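PDB 3L9F: transcription regulator PadR N-terminal domain-containing protein from Streptococcus mutans, which probably binds DNA as a dimeric PadR-type transcription regulator, through an N-terminal winged helix-turn-helix domain, and also binds metal ions. Local coordinates for residues 163-167 against 184-188; 149-153 against 198-202; 37-42 against 77-81. All blocks are in the same frame, centred on the assembly; numbering follows the deposited sequence.

Contacts 1 and 2 join the same two long helices, 142-172 and 178-202, which run antiparallel in the C-terminal part of the chain; contact 1 is nested within the loop that contact 2 closes, with centres about 21 Å apart. Contact 3 belongs to the N-terminal domain, expected to be a winged helix as in the PadR family, its centre about 24 Å from that of contact 1 and 36 Å from that of contact 2, and its helices cross steeply. All three are partly buried and aliphatic at heart. Contact 1 has a serine at its margin, contact 2 is fringed by glutamates and an arginine, and contact 3 adds a threonine methyl and a lysine stem.

Contact 1: 163-167 against 184-188; sequences LSENL and IKYGL
L163 and L167 of helix 142-172 pack against I184 and L188 of helix 178-202 in an antiparallel helical hairpin of the PadR C-terminal region; the short axes come within 10.7 Å at 160°. L163 can be followed outward. Its CB lies near L188 CD2, at the edge of contact. CG, anti to the backbone N (chi1 178°), faces two partners, I184 CG2 at 3.9 Å and L188 CD2 slightly farther. There the chain forks. CD1 turns to I184 and meets its CG2 at 3.8 Å, with CG1 a little beyond. CD2 goes the other way, over the backbone at G187, where the lack of a side chain lets the methyl approach the main chain: L163 CD2 is 3.9 Å from G187 C and 3.8 Å from L188 N. The same methyl also meets L188 CD2, at 3.8 Å. One turn on, L167 leans its CB and both methyls on the I184 branches, and the ends L167 CD1 and I184 CD1 are 3.7 Å apart. Beyond the segments, Y65 touches both L163 and I184, while L176, in the connection between the helices, touches L167 and I184. Y186 points its ring away from this seam, to the second subunit. At the margin, S164 OG is hydrogen-bonded to I160 O, and presents its oxygen 3.6 Å from the methyl L188 CD2.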
loop_
_atom_site.group_PDB
_atom_site.type_symbol
_atom_site.label_atom_id
_atom_site.label_comp_id
_atom_site.label_asym_id
_atom_site.label_seq_id
_atom_site.Cartn_x
_atom_site.Cartn_y
_atom_site.Cartn_z
ATOM N N LEU A 163 1.604 11.111 12.876
ATOM C CA LEU A 163 2.477 10.076 13.404
ATOM C C LEU A 163 3.392 10.658 14.477
ATOM O O LEU A 163 3.629 10.033 15.513
ATOM C CB LEU A 163 3.282 9.432 12.278
ATOM C CG LEU A 163 4.275 8.367 12.694
ATOM C CD1 LEU A 163 3.603 7.291 13.542
ATOM C CD2 LEU A 163 4.905 7.765 11.437
ATOM N N SER A 164 3.886 11.872 14.242
ATOM C CA SER A 164 4.732 12.545 15.227
ATOM C C SER A 164 3.991 12.793 16.543
ATOM O O SER A 164 4.550 12.604 17.630
ATOM C CB SER A 164 5.260 13.860 14.663
ATOM O OG SER A 164 6.217 13.608 13.652
ATOM N N GLU A 165 2.731 13.209 16.439
ATOM C CA GLU A 165 1.911 13.463 17.624
ATOM C C GLU A 165 1.620 12.175 18.411
ATOM O O GLU A 165 1.638 12.171 19.642
ATOM C CB GLU A 165 0.622 14.197 17.249
ATOM C CG GLU A 165 0.870 15.622 16.738
ATOM C CD GLU A 165 -0.409 16.361 16.347
ATOM O OE1 GLU A 165 -1.481 15.719 16.283
ATOM O OE2 GLU A 165 -0.338 17.587 16.092
ATOM N N ASN A 166 1.363 11.074 17.712
ATOM C CA ASN A 166 1.179 9.802 18.408
ATOM C C ASN A 166 2.474 9.302 19.052
ATOM O O ASN A 166 2.469 8.749 20.152
ATOM C CB ASN A 166 0.561 8.745 17.481
ATOM C CG ASN A 166 -0.935 8.922 17.321
ATOM O OD1 ASN A 166 -1.667 8.992 18.315
ATOM N ND2 ASN A 166 -1.400 9.013 16.074
ATOM N N LEU A 167 3.594 9.520 18.379
ATOM C CA LEU A 167 4.869 9.099 18.937
ATOM C C LEU A 167 5.081 9.808 20.277
ATOM O O LEU A 167 5.435 9.181 21.280
ATOM C CB LEU A 167 6.007 9.443 17.982
ATOM C CG LEU A 167 7.418 9.319 18.558
ATOM C CD1 LEU A 167 7.768 7.876 18.908
ATOM C CD2 LEU A 167 8.437 9.886 17.588
ATOM N N ILE A 184 7.843 3.456 14.044
ATOM C CA ILE A 184 7.577 4.874 13.899
ATOM C C ILE A 184 8.746 5.559 13.190
ATOM O O ILE A 184 8.538 6.386 12.315
ATOM C CB ILE A 184 7.260 5.524 15.246
ATOM C CG1 ILE A 184 5.999 4.877 15.839
ATOM C CG2 ILE A 184 7.059 7.040 15.091
ATOM C CD1 ILE A 184 5.550 5.505 17.160
ATOM N N LYS A 185 9.968 5.198 13.560
ATOM C CA LYS A 185 11.143 5.779 12.916
ATOM C C LYS A 185 11.113 5.461 11.424
ATOM O O LYS A 185 11.414 6.309 10.582
ATOM C CB LYS A 185 12.431 5.263 13.571
ATOM C CG LYS A 185 12.790 5.993 14.864
ATOM C CD LYS A 185 14.036 5.403 15.537
ATOM C CE LYS A 185 14.269 6.035 16.919
ATOM N NZ LYS A 185 15.493 5.490 17.575
ATOM N N TYR A 186 10.715 4.235 11.114
ATOM C CA TYR A 186 10.579 3.759 9.740
ATOM C C TYR A 186 9.523 4.577 9.006
ATOM O O TYR A 186 9.775 5.084 7.909
ATOM C CB TYR A 186 10.185 2.287 9.801
ATOM C CG TYR A 186 9.987 1.503 8.509
ATOM C CD1 TYR A 186 8.981 1.829 7.607
ATOM C CD2 TYR A 186 10.743 0.358 8.260
ATOM C CE1 TYR A 186 8.771 1.067 6.462
ATOM C CE2 TYR A 186 10.542 -0.410 7.126
ATOM C CZ TYR A 186 9.552 -0.052 6.233
ATOM O OH TYR A 186 9.344 -0.828 5.114
ATOM N N GLY A 187 8.343 4.715 9.614
ATOM C CA GLY A 187 7.263 5.478 9.010
ATOM C C GLY A 187 7.631 6.925 8.730
ATOM O O GLY A 187 7.355 7.454 7.650
ATOM N N LEU A 188 8.265 7.583 9.696
ATOM C CA LEU A 188 8.641 8.981 9.507
ATOM C C LEU A 188 9.655 9.146 8.369
ATOM O O LEU A 188 9.538 10.049 7.528
ATOM C CB LEU A 188 9.197 9.572 10.803
ATOM C CG LEU A 188 8.151 9.790 11.904
ATOM C CD1 LEU A 188 8.817 10.176 13.223
ATOM C CD2 LEU A 188 7.132 10.846 11.468
#

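Contact 2: 149-153 against 198-202; sequences IREEI and LEEEL
I149 and I153 of helix 142-172 interlock with L198 and L202 of helix 178-202 near the end of the antiparallel helical hairpin that holds the chain's C-terminus. The two short axes approach to 10.2 Å at 147°. In the first shell, L198 CB lies between the two isoleucines, 3.7 Å from I149 CG2 and equally far from I153 CG1. L202 repeats the pattern one turn later: its CG rests against I149 CG2, while its CD1 and I153 CD1 meet tip to tip at 3.5 Å. With CG1 beside the backbone N (chi1 -59°), I149 turns its CG2 branch into this groove between L198 and L202, and sends CD1 to E201 CG, on the side toward the second subunit.

Glutamate stems widen the apolar seam. E152 CG, anti to the backbone N (chi1 172°), lies 3.4 Å from L198 CD1, and the bend at chi2 turns the carboxylate to other partners: OE1 forms a salt bridge with R155, and OE2 is held by K156 and by Y186 OH of the second subunit. Two cations and a hydroxyl thus fix this buried carboxylate, and would be expected to stabilise its negative charge. F130 of helix 129-135 touches both E152 and L198, and I182 of the second subunit packs on I149 and E201, so the hairpin seam adjoins the dimer interface.

The other margin is more open, with R150 exposed and E199 partly so. E199 lays its CG against I153 CD1 and bridges to K195 with OE2. R150 starts away from the partner helix, but its extended chain brings the guanidinium, bridged through NH2 to E146, back beside L202, whose CD1 lies 3.9 Å above one guanidinium face, displaced toward the rim.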
loop_
_atom_site.group_PDB
_atom_site.type_symbol
_atom_site.label_atom_id
_atom_site.label_comp_id
_atom_site.label_asym_id
_atom_site.label_seq_id
_atom_site.Cartn_x
_atom_site.Cartn_y
_atom_site.Cartn_z
ATOM N N ILE A 149 1.620 17.584 -7.219
ATOM C CA ILE A 149 2.760 17.506 -6.323
ATOM C C ILE A 149 2.509 18.235 -4.998
ATOM O O ILE A 149 2.796 17.691 -3.938
ATOM C CB ILE A 149 4.055 17.998 -6.984
ATOM C CG1 ILE A 149 4.345 17.159 -8.228
ATOM C CG2 ILE A 149 5.211 17.900 -5.996
ATOM C CD1 ILE A 149 5.505 17.655 -9.064
ATOM N N ARG A 150 1.964 19.450 -5.054
ATOM C CA ARG A 150 1.657 20.190 -3.818
ATOM C C ARG A 150 0.649 19.470 -2.934
ATOM O O ARG A 150 0.788 19.437 -1.704
ATOM C CB ARG A 150 1.142 21.592 -4.134
ATOM C CG ARG A 150 2.219 22.526 -4.635
ATOM C CD ARG A 150 1.651 23.906 -4.961
ATOM N NE ARG A 150 2.626 24.710 -5.691
ATOM C CZ ARG A 150 3.725 25.218 -5.144
ATOM N NH1 ARG A 150 3.987 25.004 -3.858
ATOM N NH2 ARG A 150 4.565 25.935 -5.878
ATOM N N GLU A 151 -0.371 18.889 -3.555
ATOM C CA GLU A 151 -1.394 18.194 -2.791
ATOM C C GLU A 151 -0.831 16.949 -2.117
ATOM O O GLU A 151 -1.201 16.627 -0.987
ATOM C CB GLU A 151 -2.614 17.896 -3.664
ATOM C CG GLU A 151 -3.265 19.177 -4.175
ATOM C CD GLU A 151 -4.600 18.952 -4.849
ATOM O OE1 GLU A 151 -5.051 17.789 -4.914
ATOM O OE2 GLU A 151 -5.202 19.945 -5.313
ATOM N N GLU A 152 0.087 16.268 -2.794
ATOM C CA GLU A 152 0.726 15.102 -2.195
ATOM C C GLU A 152 1.660 15.523 -1.072
ATOM O O GLU A 152 1.747 14.847 -0.043
ATOM C CB GLU A 152 1.495 14.292 -3.239
ATOM C CG GLU A 152 2.352 13.177 -2.644
ATOM C CD GLU A 152 1.552 11.940 -2.272
ATOM O OE1 GLU A 152 0.311 11.939 -2.421
ATOM O OE2 GLU A 152 2.174 10.959 -1.825
ATOM N N ILE A 153 2.383 16.621 -1.266
ATOM C CA ILE A 153 3.245 17.125 -0.190
ATOM C C ILE A 153 2.406 17.392 1.061
ATOM O O ILE A 153 2.799 17.034 2.178
ATOM C CB ILE A 153 4.021 18.398 -0.595
ATOM C CG1 ILE A 153 5.082 18.065 -1.639
ATOM C CG2 ILE A 153 4.707 19.029 0.620
ATOM C CD1 ILE A 153 5.770 19.282 -2.212
ATOM N N LEU A 198 9.700 15.411 -3.585
ATOM C CA LEU A 198 8.729 16.287 -4.221
ATOM C C LEU A 198 9.100 17.758 -4.020
ATOM O O LEU A 198 8.982 18.565 -4.938
ATOM C CB LEU A 198 7.334 15.993 -3.680
ATOM C CG LEU A 198 6.843 14.574 -3.990
ATOM C CD1 LEU A 198 5.439 14.395 -3.443
ATOM C CD2 LEU A 198 6.890 14.307 -5.488
ATOM N N GLU A 199 9.543 18.105 -2.815
ATOM C CA GLU A 199 9.993 19.467 -2.549
ATOM C C GLU A 199 11.148 19.841 -3.469
ATOM O O GLU A 199 11.162 20.932 -4.052
ATOM C CB GLU A 199 10.390 19.630 -1.081
ATOM C CG GLU A 199 9.190 19.563 -0.152
ATOM C CD GLU A 199 9.568 19.640 1.311
ATOM O OE1 GLU A 199 10.743 19.349 1.647
ATOM O OE2 GLU A 199 8.677 19.985 2.122
ATOM N N GLU A 200 12.101 18.927 -3.614
ATOM C CA GLU A 200 13.251 19.160 -4.484
ATOM C C GLU A 200 12.803 19.325 -5.935
ATOM O O GLU A 200 13.383 20.111 -6.685
ATOM C CB GLU A 200 14.280 18.034 -4.351
ATOM C CG GLU A 200 15.002 18.023 -3.013
ATOM C CD GLU A 200 15.804 16.752 -2.791
ATOM O OE1 GLU A 200 15.551 15.748 -3.496
ATOM O OE2 GLU A 200 16.686 16.752 -1.906
ATOM N N GLU A 201 11.762 18.595 -6.326
ATOM C CA GLU A 201 11.210 18.749 -7.670
ATOM C C GLU A 201 10.619 20.139 -7.868
ATOM O O GLU A 201 10.864 20.787 -8.882
ATOM C CB GLU A 201 10.140 17.691 -7.953
ATOM C CG GLU A 201 9.450 17.863 -9.300
ATOM C CD GLU A 201 10.426 17.787 -10.460
ATOM O OE1 GLU A 201 11.451 17.073 -10.333
ATOM O OE2 GLU A 201 10.164 18.442 -11.494
ATOM N N LEU A 202 9.829 20.590 -6.901
ATOM C CA LEU A 202 9.210 21.911 -6.985
ATOM C C LEU A 202 10.257 23.026 -7.003
ATOM O O LEU A 202 10.046 24.088 -7.599
ATOM C CB LEU A 202 8.233 22.118 -5.828
ATOM C CG LEU A 202 6.925 21.326 -5.875
ATOM C CD1 LEU A 202 6.026 21.749 -4.727
ATOM C CD2 LEU A 202 6.217 21.522 -7.205
#

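Contact 3: 37-42 against 77-81; sequences GKDIIL and TLRKL
I41 of helix 37-44 fits against T77, L78 and L81 of helix 74-83, and this trio of neighbours makes the tight side of the contact. The short axes cross steeply, at 77° and 10.0 Å, so the helices meet over a compact patch. The branches of I41 divide the work. CD1 reaches the methyl T77 CG2 at 3.5 Å, while CG2, anti to the backbone N, faces both leucines, 3.7 Å from L81 CD1 and 3.8 Å from L78 CD2; I41 and L78 meet at about a right angle. T77 places its methyl and hydroxyl on different tasks. Its chi1 of -62° sets OG1 beside the backbone N, where it hydrogen-bonds M73 O, just ahead of the helix, and leaves CG2 to face the partner. That methyl also comes within 3.6 Å of K38 CA, and lies near G37 C.

Packing is looser where L81 CD2 meets the K38 stem and L42: it approaches K38 CB and L42 CG no closer than 4.1 Å each. L42 is buried all the same, and the way to solvent runs along the partly exposed K38. Of the K38 side chain, CB does the touching: CG lies between the backbone N and the carbonyl carbon (chi1 62°), and the bent chain leads NZ away to a salt bridge with E112.

The pair belongs to the winged helix-turn-helix domain expected of the PadR family. I87 of strand 87-92 touches L42, L78 and L81, while I105 and Y103 of strand 100-105 touch L42 and L78. Helix 107-118 flanks helix 37-44 through E112 and Y116, and M132 and F136 of the second subunit pack on D39 and I40.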
loop_
_atom_site.group_PDB
_atom_site.type_symbol
_atom_site.label_atom_id
_atom_site.label_comp_id
_atom_site.label_asym_id
_atom_site.label_seq_id
_atom_site.Cartn_x
_atom_site.Cartn_y
_atom_site.Cartn_z
ATOM N N GLY A 37 -7.323 -7.349 7.172
ATOM C CA GLY A 37 -7.913 -6.499 8.188
ATOM C C GLY A 37 -8.184 -7.273 9.468
ATOM O O GLY A 37 -8.035 -6.744 10.568
ATOM N N LYS A 38 -8.582 -8.534 9.324
ATOM C CA LYS A 38 -8.899 -9.363 10.482
ATOM C C LYS A 38 -7.723 -9.466 11.449
ATOM O O LYS A 38 -7.913 -9.505 12.662
ATOM C CB LYS A 38 -9.348 -10.765 10.048
ATOM C CG LYS A 38 -8.281 -11.547 9.296
ATOM C CD LYS A 38 -8.104 -12.957 9.846
ATOM C CE LYS A 38 -9.313 -13.822 9.543
ATOM N NZ LYS A 38 -8.987 -15.272 9.645
ATOM N N ASP A 39 -6.506 -9.507 10.913
ATOM C CA ASP A 39 -5.332 -9.706 11.751
ATOM C C ASP A 39 -4.990 -8.434 12.517
ATOM O O ASP A 39 -4.613 -8.484 13.691
ATOM C CB ASP A 39 -4.138 -10.162 10.911
ATOM C CG ASP A 39 -4.462 -11.376 10.057
ATOM O OD1 ASP A 39 -4.815 -12.423 10.635
ATOM O OD2 ASP A 39 -4.371 -11.272 8.813
ATOM N N ILE A 40 -5.105 -7.294 11.860
ATOM C CA ILE A 40 -4.785 -6.064 12.562
ATOM C C ILE A 40 -5.864 -5.753 13.608
ATOM O O ILE A 40 -5.566 -5.192 14.671
ATOM C CB ILE A 40 -4.570 -4.891 11.607
ATOM C CG1 ILE A 40 -4.072 -3.670 12.386
ATOM C CG2 ILE A 40 -5.840 -4.597 10.856
ATOM C CD1 ILE A 40 -3.397 -2.648 11.515
ATOM N N ILE A 41 -7.106 -6.145 13.333
ATOM C CA ILE A 41 -8.167 -5.925 14.311
ATOM C C ILE A 41 -7.967 -6.803 15.537
ATOM O O ILE A 41 -8.134 -6.342 16.664
ATOM C CB ILE A 41 -9.579 -6.102 13.700
ATOM C CG1 ILE A 41 -9.888 -4.921 12.775
ATOM C CG2 ILE A 41 -10.636 -6.191 14.804
ATOM C CD1 ILE A 41 -11.006 -5.181 11.800
ATOM N N LEU A 42 -7.594 -8.063 15.331
ATOM C CA LEU A 42 -7.287 -8.919 16.474
ATOM C C LEU A 42 -6.133 -8.337 17.267
ATOM O O LEU A 42 -6.127 -8.399 18.499
ATOM C CB LEU A 42 -6.939 -10.335 16.027
ATOM C CG LEU A 42 -8.158 -11.143 15.617
ATOM C CD1 LEU A 42 -7.705 -12.514 15.108
ATOM C CD2 LEU A 42 -9.092 -11.274 16.813
ATOM N N THR A 77 -15.574 -6.722 8.708
ATOM C CA THR A 77 -14.554 -7.603 9.257
ATOM C C THR A 77 -14.871 -7.918 10.719
ATOM O O THR A 77 -14.674 -9.045 11.187
ATOM C CB THR A 77 -13.162 -6.966 9.140
ATOM O OG1 THR A 77 -12.857 -6.763 7.753
ATOM C CG2 THR A 77 -12.109 -7.860 9.762
ATOM N N LEU A 78 -15.366 -6.918 11.438
ATOM C CA LEU A 78 -15.835 -7.144 12.802
ATOM C C LEU A 78 -16.986 -8.156 12.807
ATOM O O LEU A 78 -17.053 -9.041 13.668
ATOM C CB LEU A 78 -16.272 -5.831 13.448
ATOM C CG LEU A 78 -15.155 -4.846 13.806
ATOM C CD1 LEU A 78 -15.753 -3.485 14.138
ATOM C CD2 LEU A 78 -14.332 -5.393 14.979
ATOM N N ARG A 79 -17.883 -8.030 11.838
ATOM C CA ARG A 79 -19.011 -8.948 11.736
ATOM C C ARG A 79 -18.549 -10.388 11.551
ATOM O O ARG A 79 -19.081 -11.300 12.188
ATOM C CB ARG A 79 -19.975 -8.527 10.618
ATOM C CG ARG A 79 -20.841 -7.318 10.985
ATOM C CD ARG A 79 -22.061 -7.175 10.083
ATOM N NE ARG A 79 -21.710 -6.827 8.707
ATOM C CZ ARG A 79 -21.533 -5.584 8.269
ATOM N NH1 ARG A 79 -21.666 -4.559 9.100
ATOM N NH2 ARG A 79 -21.216 -5.364 7.000
ATOM N N LYS A 80 -17.554 -10.590 10.692
ATOM C CA LYS A 80 -17.050 -11.937 10.421
ATOM C C LYS A 80 -16.258 -12.506 11.596
ATOM O O LYS A 80 -16.377 -13.683 11.927
ATOM C CB LYS A 80 -16.207 -11.969 9.146
ATOM C CG LYS A 80 -15.756 -13.366 8.769
ATOM C CD LYS A 80 -15.466 -13.487 7.278
ATOM C CE LYS A 80 -14.972 -14.887 6.947
ATOM N NZ LYS A 80 -15.780 -15.917 7.664
ATOM N N LEU A 81 -15.450 -11.670 12.233
ATOM C CA LEU A 81 -14.698 -12.121 13.390
ATOM C C LEU A 81 -15.657 -12.581 14.476
ATOM O O LEU A 81 -15.380 -13.532 15.202
ATOM C CB LEU A 81 -13.811 -10.997 13.931
ATOM C CG LEU A 81 -12.530 -10.730 13.146
ATOM C CD1 LEU A 81 -11.911 -9.405 13.572
ATOM C CD2 LEU A 81 -11.551 -11.880 13.344
#